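Local coordinates for uncharacterized protein (Legionella pneumophila subsp. pneumophila str. Philadelphia 1, PDB 4RXV) that is of unknown function but carries an N-terminal RavJ-type domain of the CA peptidase clan, consistent with a cysteine-protease-like effector of this intracellular pathogen, at residues 143-146 against 150-153. Numbering follows the deposited sequence.
Sequences LLVP and RLPQ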
ATOM      1  N   LEU A 143       7.524  -0.568  -3.048  1.00  6.77           N
ATOM      2  CA  LEU A 143       8.256  -0.435  -4.303  1.00  7.01           C
ATOM      3  C   LEU A 143       8.350  -1.768  -5.022  1.00  7.44           C
ATOM      4  O   LEU A 143       8.505  -2.819  -4.404  1.00  7.95           O
ATOM      5  CB  LEU A 143       9.690   0.060  -4.102  1.00  7.54           C
ATOM      6  CG  LEU A 143       9.871   1.356  -3.320  1.00  8.05           C
ATOM      7  CD1 LEU A 143      11.379   1.625  -3.150  1.00  8.82           C
ATOM      8  CD2 LEU A 143       9.173   2.506  -3.992  1.00  8.60           C
ATOM      9  N   LEU A 144       8.289  -1.680  -6.340  1.00  7.18           N
ATOM     10  CA  LEU A 144       8.714  -2.746  -7.245  1.00  7.90           C
ATOM     11  C   LEU A 144      10.031  -2.335  -7.869  1.00  8.52           C
ATOM     12  O   LEU A 144      10.095  -1.310  -8.537  1.00  9.07           O
ATOM     13  CB  LEU A 144       7.667  -2.967  -8.335  1.00  8.56           C
ATOM     14  CG  LEU A 144       6.338  -3.536  -7.834  1.00  9.24           C
ATOM     15  CD1 LEU A 144       5.212  -3.235  -8.815  1.00 11.68           C
ATOM     16  CD2 LEU A 144       6.440  -5.015  -7.610  1.00 12.63           C
ATOM     17  N   VAL A 145      11.098  -3.085  -7.599  0.53  8.80           N
ATOM     18  CA  VAL A 145      12.403  -2.755  -8.162  0.53 10.06           C
ATOM     19  C   VAL A 145      12.811  -3.846  -9.137  0.53 10.84           C
ATOM     20  O   VAL A 145      12.564  -5.011  -8.903  0.53 10.81           O
ATOM     21  CB  VAL A 145      13.487  -2.539  -7.072  0.53 12.10           C
ATOM     22  CG1 VAL A 145      13.126  -1.318  -6.207  0.53 13.02           C
ATOM     23  CG2 VAL A 145      13.691  -3.772  -6.218  0.53 11.19           C
ATOM     24  N   PRO A 146      13.420  -3.469 -10.261  1.00 14.32           N
ATOM     25  CA  PRO A 146      13.837  -4.496 -11.204  1.00 15.74           C
ATOM     26  C   PRO A 146      14.792  -5.483 -10.550  1.00 14.53           C
ATOM     27  O   PRO A 146      15.612  -5.126  -9.716  1.00 15.89           O
ATOM     28  CB  PRO A 146      14.515  -3.690 -12.313  1.00 20.27           C
ATOM     29  CG  PRO A 146      13.838  -2.364 -12.260  1.00 21.65           C
ATOM     30  CD  PRO A 146      13.617  -2.116 -10.808  1.00 19.06           C
ATOM     31  N   ARG A 150      19.615  -3.713  -5.193  1.00 20.39           N
ATOM     32  CA  ARG A 150      19.737  -3.759  -3.742  1.00 18.49           C
ATOM     33  C   ARG A 150      19.665  -2.334  -3.240  1.00 16.36           C
ATOM     34  O   ARG A 150      20.508  -1.494  -3.580  1.00 18.98           O
ATOM     35  CB  ARG A 150      21.058  -4.383  -3.307  1.00 21.01           C
ATOM     36  N   LEU A 151      18.656  -2.055  -2.446  1.00 14.50           N
ATOM     37  CA  LEU A 151      18.481  -0.730  -1.935  1.00 12.85           C
ATOM     38  C   LEU A 151      19.353  -0.596  -0.710  1.00 11.52           C
ATOM     39  O   LEU A 151      19.736  -1.595  -0.104  1.00 12.39           O
ATOM     40  CB  LEU A 151      17.016  -0.518  -1.569  1.00 13.64           C
ATOM     41  CG  LEU A 151      16.045  -0.695  -2.740  1.00 14.44           C
ATOM     42  CD1 LEU A 151      14.623  -0.530  -2.244  1.00 15.87           C
ATOM     43  CD2 LEU A 151      16.344   0.270  -3.877  1.00 16.20           C
ATOM     44  N   PRO A 152      19.646   0.636  -0.317  1.00 11.18           N
ATOM     45  CA  PRO A 152      20.378   0.841   0.933  1.00 11.35           C
ATOM     46  C   PRO A 152      19.634   0.274   2.121  1.00 11.99           C
ATOM     47  O   PRO A 152      18.407   0.335   2.166  1.00 12.82           O
ATOM     48  CB  PRO A 152      20.488   2.366   1.027  1.00 13.04           C
ATOM     49  CG  PRO A 152      19.429   2.893   0.127  1.00 15.75           C
ATOM     50  CD  PRO A 152      19.231   1.897  -0.948  1.00 12.90           C
ATOM     51  N   GLN A 153      20.384  -0.219   3.096  1.00 11.73           N
ATOM     52  CA  GLN A 153      19.841  -0.704   4.347  1.00 11.49           C
ATOM     53  C   GLN A 153      20.031   0.323   5.456  1.00 10.98           C
ATOM     54  O   GLN A 153      21.044   1.041   5.467  1.00 11.58           O
ATOM     55  CB  GLN A 153      20.555  -1.983   4.763  1.00 12.85           C
ATOM     56  CG  GLN A 153      20.365  -3.111   3.808  1.00 14.93           C
ATOM     57  CD  GLN A 153      21.231  -4.281   4.205  1.00 20.23           C
ATOM     58  OE1 GLN A 153      20.737  -5.311   4.659  1.00 24.40           O
ATOM     59  NE2 GLN A 153      22.532  -4.112   4.067  1.00 22.12           N
TER
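Leu-151 meets Leu-143 methyl to methyl, joining the end of an antiparallel sheet strand, 136-146, to the loop that follows it in this RavJ peptidase domain. The case illustrates how a chain leaving a sheet can turn back and lay an apolar side chain on part of one face. Leu-143 and Val-145, two residues apart on the strand, direct their side chains to this face, while Leu-144 between them packs elsewhere, on Tyr-123 and Val-170. CD1 of Leu-151 lies 4.0 Å from CD1 of Leu-143. The contact with Val-145 is looser and holds for the conformer described, one of two modelled: its CG1 is about equally far from both Leu-151 methyls, 4.3 Å from CD2. The CG of Leu-151 stands opposite the carbonyl carbon across the first torsion (chi1 -59°), and the extended second torsion carries CD1 forward to the sheet. The leucines approach at a slant, and the backbones stay well apart, with 8.6 Å between the CA atoms of Val-145 and Arg-150. All three touching residues are buried; Ala-126, Pro-164 and Val-203 also pack around Leu-151, and its backbone N is hydrogen-bonded to OE1 of Gln-206. The other side of the loop is much looser. The CB of Arg-150 points away from the strand, Pro-152 is partly exposed, and Gln-153 is exposed, its side chain lying along Gln-206 and Leu-209, well away from the strand. Just past the strand, in the short connection to the loop, Ser-149 OG is hydrogen-bonded to the carbonyl O of Pro-146.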